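Local coordinates for protein lectin (Cicer arietinum, PDB 3V6N) that agglutinates red blood cells as a plant seed albumin with a four-bladed beta-propeller (hemopexin) fold and binds calcium and sodium ions in its central channel, at residues E74-Y79 / C83-Y88; F68-N73 / I143-N148; E184-K189 / L214-S219. All blocks are in the same frame, centred on the assembly; numbering follows the deposited sequence.

In the fold
The chain winds through four blades of a beta-propeller, and the three contacts sample both the inside of a blade and a seam between blades. From the N terminus, strand 66-69 opens contact 2, which closes only when the turn after strand 139-144 comes beside it, some 70 residues later, joining the second blade to the third. Within that long loop contact 1 closes the short hairpin of strands 74-79 and 82-87, and the two contacts touch because strands 66-69 and 74-79 are sheet neighbours. Contact 3 follows in series, across the chain's centre, packing the fourth blade's strand 184-189 against 214-219, whose Trp217 reaches strand 25-30 of the first blade.

Contact 1. Residues E74-Y79 / C83-Y88; sequences EAFIFY and CARIDY
Arg85 and Phe76 face each other across a non-hydrogen-bonded pair of the hairpin of strands 74-79 and 82-87, the two middle strands of a four-stranded antiparallel propeller blade. CG of Arg85 is anti to the backbone N (chi1 -169°), and bends at chi2 and chi3 then bring the guanidinium to the ring: CZ of Phe76 lies over the centre of one guanidinium face, 4.2 Å above that plane, the two planes 42° apart, and CB of Arg85 lies over a face of the Phe76 ring. Arginine suits this place because its aliphatic part covers the ring while its charged end reaches partly exposed Glu74. That carboxylate stands at 81° to the guanidinium, OE1 of Glu74 remaining 3.8 Å from NH1 of Arg85, a long salt bridge. At the other end, CB of small Cys83 sits over the Phe78 ring, 3.9 Å from its centroid. On the reverse face Ile77 and Ile86 cross at about a right angle, and short Ala75 and Ala84 leave them room. Four backbone hydrogen bonds join the strands. Strands 66-69 and 96-103 flank the hairpin, and Met107 of helix 104-107 touches both Phe76 and Cys83.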
loop_
_atom_site.group_PDB
_atom_site.type_symbol
_atom_site.label_atom_id
_atom_site.label_comp_id
_atom_site.label_asym_id
_atom_site.label_seq_id
_atom_site.Cartn_x
_atom_site.Cartn_y
_atom_site.Cartn_z
ATOM N N GLU A 74 8.952 18.282 -7.194
ATOM C CA GLU A 74 8.212 17.392 -6.316
ATOM C C GLU A 74 6.763 17.252 -6.753
ATOM O O GLU A 74 6.141 18.230 -7.145
ATOM C CB GLU A 74 8.336 17.843 -4.856
ATOM C CG GLU A 74 9.789 17.924 -4.379
ATOM C CD GLU A 74 9.927 18.546 -3.003
ATOM O OE1 GLU A 74 8.920 18.684 -2.293
ATOM O OE2 GLU A 74 11.059 18.893 -2.619
ATOM N N ALA A 75 6.241 16.028 -6.692
ATOM C CA ALA A 75 4.844 15.737 -7.054
ATOM C C ALA A 75 4.168 14.802 -6.043
ATOM O O ALA A 75 4.835 13.977 -5.428
ATOM C CB ALA A 75 4.795 15.116 -8.437
ATOM N N PHE A 76 2.855 14.954 -5.866
ATOM C CA PHE A 76 2.065 13.985 -5.113
ATOM C C PHE A 76 1.590 12.946 -6.109
ATOM O O PHE A 76 1.137 13.280 -7.211
ATOM C CB PHE A 76 0.859 14.624 -4.396
ATOM C CG PHE A 76 1.182 15.188 -3.024
ATOM C CD1 PHE A 76 1.261 14.360 -1.908
ATOM C CD2 PHE A 76 1.407 16.554 -2.856
ATOM C CE1 PHE A 76 1.577 14.876 -0.655
ATOM C CE2 PHE A 76 1.729 17.084 -1.614
ATOM C CZ PHE A 76 1.813 16.244 -0.506
ATOM N N ILE A 77 1.726 11.684 -5.741
ATOM C CA ILE A 77 1.223 10.592 -6.577
ATOM C C ILE A 77 0.242 9.792 -5.714
ATOM O O ILE A 77 0.346 9.806 -4.488
ATOM C CB ILE A 77 2.379 9.723 -7.157
ATOM C CG1 ILE A 77 3.198 9.104 -6.013
ATOM C CG2 ILE A 77 3.257 10.559 -8.107
ATOM C CD1 ILE A 77 4.127 7.986 -6.447
ATOM N N PHE A 78 -0.728 9.137 -6.335
ATOM C CA PHE A 78 -1.726 8.366 -5.596
ATOM C C PHE A 78 -1.907 6.985 -6.198
ATOM O O PHE A 78 -1.678 6.795 -7.384
ATOM C CB PHE A 78 -3.092 9.060 -5.619
ATOM C CG PHE A 78 -3.108 10.415 -4.967
ATOM C CD1 PHE A 78 -3.704 10.590 -3.735
ATOM C CD2 PHE A 78 -2.519 11.514 -5.589
ATOM C CE1 PHE A 78 -3.731 11.842 -3.140
ATOM C CE2 PHE A 78 -2.543 12.769 -5.005
ATOM C CZ PHE A 78 -3.152 12.932 -3.779
ATOM N N TYR A 79 -2.315 6.034 -5.358
ATOM C CA TYR A 79 -2.885 4.775 -5.816
ATOM C C TYR A 79 -3.972 4.336 -4.827
ATOM O O TYR A 79 -3.694 4.127 -3.626
ATOM C CB TYR A 79 -1.835 3.673 -5.983
ATOM C CG TYR A 79 -2.506 2.356 -6.346
ATOM C CD1 TYR A 79 -3.041 2.165 -7.619
ATOM C CD2 TYR A 79 -2.647 1.328 -5.408
ATOM C CE1 TYR A 79 -3.678 0.993 -7.960
ATOM C CE2 TYR A 79 -3.280 0.137 -5.745
ATOM C CZ TYR A 79 -3.788 -0.025 -7.023
ATOM O OH TYR A 79 -4.436 -1.192 -7.384
ATOM N N CYS A 83 -1.117 7.656 -0.844
ATOM C CA CYS A 83 -0.399 8.678 -1.576
ATOM C C CYS A 83 1.039 8.841 -1.079
ATOM O O CYS A 83 1.396 8.361 -0.001
ATOM C CB CYS A 83 -1.144 10.018 -1.503
ATOM S SG CYS A 83 -1.410 10.623 0.165
ATOM N N ALA A 84 1.857 9.504 -1.880
ATOM C CA ALA A 84 3.236 9.790 -1.494
ATOM C C ALA A 84 3.683 11.102 -2.123
ATOM O O ALA A 84 3.161 11.504 -3.171
ATOM C CB ALA A 84 4.168 8.642 -1.909
ATOM N N ARG A 85 4.625 11.778 -1.473
ATOM C CA ARG A 85 5.283 12.938 -2.076
ATOM C C ARG A 85 6.637 12.497 -2.631
ATOM O O ARG A 85 7.464 11.950 -1.895
ATOM C CB ARG A 85 5.462 14.062 -1.051
ATOM C CG ARG A 85 5.897 15.373 -1.690
ATOM C CD ARG A 85 6.810 16.168 -0.772
ATOM N NE ARG A 85 6.163 16.741 0.411
ATOM C CZ ARG A 85 5.573 17.946 0.485
ATOM N NH1 ARG A 85 5.481 18.743 -0.584
ATOM N NH2 ARG A 85 5.050 18.362 1.648
ATOM N N ILE A 86 6.860 12.693 -3.925
ATOM C CA ILE A 86 8.130 12.265 -4.512
ATOM C C ILE A 86 8.953 13.400 -5.142
ATOM O O ILE A 86 8.412 14.422 -5.565
ATOM C CB ILE A 86 7.970 11.138 -5.568
ATOM C CG1 ILE A 86 7.078 11.598 -6.746
ATOM C CG2 ILE A 86 7.498 9.837 -4.927
ATOM C CD1 ILE A 86 7.259 10.758 -8.000
ATOM N N ASP A 87 10.273 13.198 -5.179
ATOM C CA ASP A 87 11.148 14.006 -6.002
ATOM C C ASP A 87 11.298 13.229 -7.303
ATOM O O ASP A 87 11.922 12.179 -7.313
ATOM C CB ASP A 87 12.500 14.190 -5.310
ATOM C CG ASP A 87 13.517 14.986 -6.158
ATOM O OD1 ASP A 87 13.353 15.142 -7.390
ATOM O OD2 ASP A 87 14.524 15.417 -5.576
ATOM N N TYR A 88 10.722 13.733 -8.392
ATOM C CA TYR A 88 10.737 13.000 -9.665
ATOM C C TYR A 88 11.976 13.297 -10.531
ATOM O O TYR A 88 12.139 12.715 -11.612
ATOM C CB TYR A 88 9.424 13.192 -10.454
ATOM C CG TYR A 88 9.080 14.632 -10.812
ATOM C CD1 TYR A 88 8.278 15.409 -9.962
ATOM C CD2 TYR A 88 9.531 15.211 -12.004
ATOM C CE1 TYR A 88 7.952 16.710 -10.274
ATOM C CE2 TYR A 88 9.224 16.526 -12.326
ATOM C CZ TYR A 88 8.429 17.266 -11.468
ATOM O OH TYR A 88 8.097 18.566 -11.772
#

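Contact 2. Residues F68-N73 / I143-N148; sequences FDTEYN and IDYLTN
Tyr145 reaches from the turn after strand 139-144 to lay its ring against Thr70, which follows Phe68 and Asp69 of the neighbouring blade's first strand. Asp144 shapes that turn as an Asx motif, its OD1 accepting from the backbone N of Thr147 at 3.0 Å. The CB of Tyr145 leads toward the other segment, and CG sits between the backbone N and the carbonyl carbon (chi1 78°), which sends the ring outward to the second blade. At the base of the ring, CG and CD1 each lie 4.1 Å from the methyl CG2 of Thr70. Along one side CD2 meets the same methyl and CE2 approaches CB of Thr70, while on the other side CE1 of Tyr145 comes to 3.8 Å from CB of Thr70. CZ of Tyr145 comes to 3.5 Å from CB of Thr70. CB of Thr70 stands over one face of the Tyr145 ring, 3.8 Å from its centroid and 22° off the normal, a CH-pi contact. At the tip, the OH of Tyr145 lies beside the aliphatic part of Glu71, although the closeness modelled there is doubtful.

A threonine suits this place because it has two ends: its methyl-bearing side is offered to the aromatic face, and OG1 of Thr70 is bonded to the backbone O of Glu74. Likewise the acidic end of Glu71 makes a salt bridge with Arg125, which also donates to the backbone O of Thr70 and touches Tyr145. No hydrogen bond links the two segments directly: their own adhesion is apolar and dispersive, and Arg125 supplies polar links near it.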
loop_
_atom_site.group_PDB
_atom_site.type_symbol
_atom_site.label_atom_id
_atom_site.label_comp_id
_atom_site.label_asym_id
_atom_site.label_seq_id
_atom_site.Cartn_x
_atom_site.Cartn_y
_atom_site.Cartn_z
ATOM N N PHE A 68 -0.277 15.261 -9.051
ATOM C CA PHE A 68 -0.105 16.683 -9.344
ATOM C C PHE A 68 1.270 17.186 -8.964
ATOM O O PHE A 68 1.815 16.802 -7.944
ATOM C CB PHE A 68 -1.196 17.574 -8.699
ATOM C CG PHE A 68 -1.351 17.433 -7.191
ATOM C CD1 PHE A 68 -0.674 18.277 -6.323
ATOM C CD2 PHE A 68 -2.274 16.526 -6.642
ATOM C CE1 PHE A 68 -0.851 18.179 -4.943
ATOM C CE2 PHE A 68 -2.464 16.427 -5.266
ATOM C CZ PHE A 68 -1.752 17.254 -4.413
ATOM N N ASP A 69 1.795 18.054 -9.815
ATOM C CA ASP A 69 2.977 18.862 -9.554
ATOM C C ASP A 69 2.734 19.758 -8.355
ATOM O O ASP A 69 1.610 20.250 -8.140
ATOM C CB ASP A 69 3.259 19.740 -10.783
ATOM C CG ASP A 69 4.612 20.432 -10.714
ATOM O OD1 ASP A 69 5.631 19.757 -10.391
ATOM O OD2 ASP A 69 4.659 21.653 -10.992
ATOM N N THR A 70 3.762 19.952 -7.540
ATOM C CA THR A 70 3.644 20.919 -6.461
ATOM C C THR A 70 4.534 22.120 -6.793
ATOM O O THR A 70 4.064 23.081 -7.377
ATOM C CB THR A 70 3.948 20.329 -5.054
ATOM O OG1 THR A 70 5.256 19.726 -5.035
ATOM C CG2 THR A 70 2.901 19.302 -4.667
ATOM N N GLU A 71 5.808 22.037 -6.421
ATOM C CA GLU A 71 6.806 23.048 -6.721
ATOM C C GLU A 71 8.145 22.337 -6.847
ATOM O O GLU A 71 8.329 21.225 -6.339
ATOM C CB GLU A 71 6.878 24.118 -5.614
ATOM C CG GLU A 71 5.714 25.117 -5.598
ATOM C CD GLU A 71 5.955 26.355 -6.449
ATOM O OE1 GLU A 71 7.050 26.482 -7.042
ATOM O OE2 GLU A 71 5.060 27.232 -6.506
ATOM N N TYR A 72 9.075 23.003 -7.520
ATOM C CA TYR A 72 10.380 22.449 -7.816
ATOM C C TYR A 72 10.209 21.149 -8.572
ATOM O O TYR A 72 9.497 21.102 -9.584
ATOM C CB TYR A 72 11.213 22.297 -6.541
ATOM C CG TYR A 72 11.408 23.637 -5.890
ATOM C CD1 TYR A 72 10.675 24.002 -4.758
ATOM C CD2 TYR A 72 12.281 24.575 -6.451
ATOM C CE1 TYR A 72 10.836 25.251 -4.178
ATOM C CE2 TYR A 72 12.451 25.824 -5.879
ATOM C CZ TYR A 72 11.729 26.161 -4.743
ATOM O OH TYR A 72 11.907 27.411 -4.182
ATOM N N ASN A 73 10.830 20.096 -8.083
ATOM C CA ASN A 73 10.732 18.821 -8.765
ATOM C C ASN A 73 9.949 17.814 -7.933
ATOM O O ASN A 73 10.256 16.634 -7.951
ATOM C CB ASN A 73 12.141 18.297 -9.049
ATOM C CG ASN A 73 12.920 19.207 -9.971
ATOM O OD1 ASN A 73 12.364 19.778 -10.905
ATOM N ND2 ASN A 73 14.220 19.329 -9.725
ATOM N N ILE A 143 -7.693 22.770 -2.621
ATOM C CA ILE A 143 -6.840 22.724 -1.425
ATOM C C ILE A 143 -5.589 23.565 -1.590
ATOM O O ILE A 143 -5.216 23.927 -2.701
ATOM C CB ILE A 143 -6.400 21.282 -1.048
ATOM C CG1 ILE A 143 -5.367 20.737 -2.063
ATOM C CG2 ILE A 143 -7.616 20.372 -0.944
ATOM C CD1 ILE A 143 -4.500 19.598 -1.554
ATOM N N ASP A 144 -4.958 23.877 -0.468
ATOM C CA ASP A 144 -3.637 24.492 -0.453
ATOM C C ASP A 144 -2.726 23.397 0.078
ATOM O O ASP A 144 -2.877 22.971 1.230
ATOM C CB ASP A 144 -3.631 25.727 0.463
ATOM C CG ASP A 144 -2.268 26.411 0.553
ATOM O OD1 ASP A 144 -1.221 25.745 0.656
ATOM O OD2 ASP A 144 -2.240 27.645 0.549
ATOM N N TYR A 145 -1.802 22.919 -0.753
ATOM C CA TYR A 145 -0.925 21.817 -0.314
ATOM C C TYR A 145 0.147 22.257 0.722
ATOM O O TYR A 145 0.610 21.441 1.504
ATOM C CB TYR A 145 -0.306 21.057 -1.517
ATOM C CG TYR A 145 0.860 21.783 -2.158
ATOM C CD1 TYR A 145 0.693 22.512 -3.339
ATOM C CD2 TYR A 145 2.123 21.769 -1.554
ATOM C CE1 TYR A 145 1.758 23.201 -3.903
ATOM C CE2 TYR A 145 3.188 22.457 -2.105
ATOM C CZ TYR A 145 2.999 23.169 -3.276
ATOM O OH TYR A 145 4.081 23.840 -3.816
ATOM N N LEU A 146 0.525 23.536 0.735
ATOM C CA LEU A 146 1.548 24.017 1.681
ATOM C C LEU A 146 1.006 24.090 3.115
ATOM O O LEU A 146 1.644 23.618 4.054
ATOM C CB LEU A 146 2.110 25.377 1.251
ATOM C CG LEU A 146 3.496 25.840 1.759
ATOM C CD1 LEU A 146 4.626 25.051 1.093
ATOM C CD2 LEU A 146 3.724 27.333 1.515
ATOM N N THR A 147 -0.175 24.668 3.280
ATOM C CA THR A 147 -0.762 24.791 4.615
ATOM C C THR A 147 -1.670 23.609 4.967
ATOM O O THR A 147 -2.137 23.501 6.101
ATOM C CB THR A 147 -1.536 26.099 4.755
ATOM O OG1 THR A 147 -2.647 26.075 3.862
ATOM C CG2 THR A 147 -0.638 27.286 4.399
ATOM N N ASN A 148 -1.909 22.731 3.993
ATOM C CA ASN A 148 -2.713 21.525 4.189
ATOM C C ASN A 148 -4.172 21.882 4.562
ATOM O O ASN A 148 -4.725 21.403 5.561
ATOM C CB ASN A 148 -2.039 20.619 5.225
ATOM C CG ASN A 148 -2.437 19.170 5.095
ATOM O OD1 ASN A 148 -2.418 18.603 4.007
ATOM N ND2 ASN A 148 -2.791 18.553 6.211
#

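Contact 3. Residues E184-K189 / L214-S219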
loop_
_atom_site.group_PDB
_atom_site.type_symbol
_atom_site.label_atom_id
_atom_site.label_comp_id
_atom_site.label_asym_id
_atom_site.label_seq_id
_atom_site.Cartn_x
_atom_site.Cartn_y
_atom_site.Cartn_z
ATOM N N GLU A 184 -4.197 27.438 -18.379
ATOM C CA GLU A 184 -4.720 26.331 -19.177
ATOM C C GLU A 184 -4.408 25.002 -18.515
ATOM O O GLU A 184 -3.414 24.863 -17.790
ATOM C CB GLU A 184 -4.177 26.335 -20.610
ATOM C CG GLU A 184 -4.754 27.439 -21.476
ATOM C CD GLU A 184 -4.355 27.342 -22.935
ATOM O OE1 GLU A 184 -3.832 26.289 -23.400
ATOM O OE2 GLU A 184 -4.597 28.344 -23.634
ATOM N N ALA A 185 -5.281 24.039 -18.776
ATOM C CA ALA A 185 -5.185 22.713 -18.220
ATOM C C ALA A 185 -5.817 21.742 -19.210
ATOM O O ALA A 185 -6.675 22.130 -20.021
ATOM C CB ALA A 185 -5.891 22.658 -16.874
ATOM N N TYR A 186 -5.380 20.490 -19.146
ATOM C CA TYR A 186 -5.935 19.430 -19.959
ATOM C C TYR A 186 -6.712 18.466 -19.072
ATOM O O TYR A 186 -6.249 18.091 -17.990
ATOM C CB TYR A 186 -4.833 18.671 -20.698
ATOM C CG TYR A 186 -4.032 19.512 -21.678
ATOM C CD1 TYR A 186 -4.365 19.555 -23.038
ATOM C CD2 TYR A 186 -2.942 20.266 -21.247
ATOM C CE1 TYR A 186 -3.628 20.327 -23.936
ATOM C CE2 TYR A 186 -2.213 21.035 -22.135
ATOM C CZ TYR A 186 -2.551 21.055 -23.476
ATOM O OH TYR A 186 -1.803 21.819 -24.340
ATOM N N LEU A 187 -7.892 18.080 -19.530
ATOM C CA LEU A 187 -8.715 17.073 -18.859
ATOM C C LEU A 187 -8.797 15.863 -19.763
ATOM O O LEU A 187 -8.910 16.003 -20.963
ATOM C CB LEU A 187 -10.124 17.614 -18.574
ATOM C CG LEU A 187 -10.262 19.010 -17.941
ATOM C CD1 LEU A 187 -11.739 19.346 -17.737
ATOM C CD2 LEU A 187 -9.497 19.123 -16.619
ATOM N N PHE A 188 -8.731 14.671 -19.193
ATOM C CA PHE A 188 -8.799 13.451 -19.997
ATOM C C PHE A 188 -9.932 12.541 -19.540
ATOM O O PHE A 188 -10.220 12.440 -18.339
ATOM C CB PHE A 188 -7.454 12.701 -19.958
ATOM C CG PHE A 188 -6.289 13.530 -20.452
ATOM C CD1 PHE A 188 -5.484 14.229 -19.559
ATOM C CD2 PHE A 188 -6.015 13.627 -21.815
ATOM C CE1 PHE A 188 -4.416 15.004 -20.016
ATOM C CE2 PHE A 188 -4.961 14.405 -22.283
ATOM C CZ PHE A 188 -4.157 15.095 -21.381
ATOM N N LYS A 189 -10.559 11.882 -20.510
ATOM C CA LYS A 189 -11.524 10.821 -20.250
ATOM C C LYS A 189 -11.657 9.913 -21.483
ATOM O O LYS A 189 -12.059 10.366 -22.570
ATOM C CB LYS A 189 -12.891 11.393 -19.848
ATOM C CG LYS A 189 -13.854 10.343 -19.307
ATOM C CD LYS A 189 -15.089 11.026 -18.752
ATOM C CE LYS A 189 -15.889 10.132 -17.816
ATOM N NZ LYS A 189 -16.988 10.999 -17.299
ATOM N N LEU A 214 -5.651 11.494 -29.726
ATOM C CA LEU A 214 -4.744 11.051 -30.794
ATOM C C LEU A 214 -4.617 12.058 -31.952
ATOM O O LEU A 214 -3.586 12.093 -32.624
ATOM C CB LEU A 214 -5.126 9.647 -31.306
ATOM C CG LEU A 214 -4.806 8.471 -30.362
ATOM C CD1 LEU A 214 -5.375 7.155 -30.872
ATOM C CD2 LEU A 214 -3.303 8.344 -30.121
ATOM N N ASP A 215 -5.645 12.876 -32.179
ATOM C CA ASP A 215 -5.536 13.979 -33.147
ATOM C C ASP A 215 -4.589 15.092 -32.656
ATOM O O ASP A 215 -3.873 15.700 -33.452
ATOM C CB ASP A 215 -6.906 14.589 -33.466
ATOM C CG ASP A 215 -7.841 13.631 -34.205
ATOM O OD1 ASP A 215 -7.379 12.603 -34.741
ATOM O OD2 ASP A 215 -9.057 13.926 -34.266
ATOM N N TYR A 216 -4.590 15.355 -31.351
ATOM C CA TYR A 216 -3.773 16.433 -30.776
ATOM C C TYR A 216 -2.321 15.987 -30.531
ATOM O O TYR A 216 -1.388 16.782 -30.699
ATOM C CB TYR A 216 -4.425 16.925 -29.481
ATOM C CG TYR A 216 -3.820 18.168 -28.840
ATOM C CD1 TYR A 216 -4.062 19.431 -29.364
ATOM C CD2 TYR A 216 -3.058 18.077 -27.671
ATOM C CE1 TYR A 216 -3.550 20.574 -28.764
ATOM C CE2 TYR A 216 -2.522 19.213 -27.071
ATOM C CZ TYR A 216 -2.778 20.460 -27.624
ATOM O OH TYR A 216 -2.280 21.595 -27.047
ATOM N N TRP A 217 -2.143 14.726 -30.133
ATOM C CA TRP A 217 -0.829 14.131 -29.972
ATOM C C TRP A 217 -0.653 12.867 -30.798
ATOM O O TRP A 217 -0.740 11.750 -30.251
ATOM C CB TRP A 217 -0.539 13.832 -28.502
ATOM C CG TRP A 217 -0.457 15.052 -27.617
ATOM C CD1 TRP A 217 0.250 16.229 -27.851
ATOM C CD2 TRP A 217 -1.088 15.241 -26.301
ATOM N NE1 TRP A 217 0.088 17.112 -26.819
ATOM C CE2 TRP A 217 -0.690 16.579 -25.847
ATOM C CE3 TRP A 217 -1.910 14.462 -25.485
ATOM C CZ2 TRP A 217 -1.126 17.108 -24.635
ATOM C CZ3 TRP A 217 -2.327 14.997 -24.255
ATOM C CH2 TRP A 217 -1.956 16.292 -23.850
ATOM N N PRO A 218 -0.381 13.016 -32.122
ATOM C CA PRO A 218 -0.107 11.848 -32.963
ATOM C C PRO A 218 1.055 10.976 -32.482
ATOM O O PRO A 218 1.093 9.785 -32.798
ATOM C CB PRO A 218 0.216 12.470 -34.336
ATOM C CG PRO A 218 -0.560 13.747 -34.349
ATOM C CD PRO A 218 -0.473 14.251 -32.927
ATOM N N SER A 219 1.997 11.561 -31.740
ATOM C CA SER A 219 3.134 10.806 -31.205
ATOM C C SER A 219 2.714 9.686 -30.234
ATOM O O SER A 219 3.513 8.809 -29.922
ATOM C CB SER A 219 4.153 11.742 -30.536
ATOM O OG SER A 219 3.635 12.328 -29.343
#
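Tyr186 and Tyr216 meet through their hydroxyls, OH of Tyr186 lying 2.8 Å from OH of Tyr216 in a hydrogen bond that either could donate. The OH of Tyr216 lies in the plane of the Tyr186 ring, at its edge. The rings are oblique, their planes 49° apart, and CE1 of Tyr186 touches CE2 of Tyr216 at 3.5 Å. Trp217 comes in over one face of Tyr186, placing CZ2 4.1 Å above the plane and offset toward the rim. Against Phe188 the indole turns its outer edge: CZ3 of Trp217 lies 3.3 Å from CE2 of Phe188, rim to rim, with neither ring over the face of the other.

These four residues form an aromatic cluster on the fourth blade of the propeller, at the seam with the first, within a predicted hemopexin repeat. Tyr186 and Phe188, two apart on a strand, present their rings on the same face of the sheet, and the chain turning out of helix 213-216 covers that face. Tyr216 is the last helical residue, and its CG lies opposite the backbone N (chi1 -172°), so that the long side chain reaches across to Tyr186. Trp217 is the first to leave helical geometry; its broad indole suits a place where it must span both strand residues.

Beyond this shell, NE1 of Trp217 donates to the backbone O of Tyr31, which helps to set the rotation of the indole, and its ring also packs on Leu29 of strand 25-30 and Phe177 of strand 175-178. Tyr193 meets the Tyr216 ring and touches Phe188, whose backbone is hydrogen-bonded to calcium-binding Asp174.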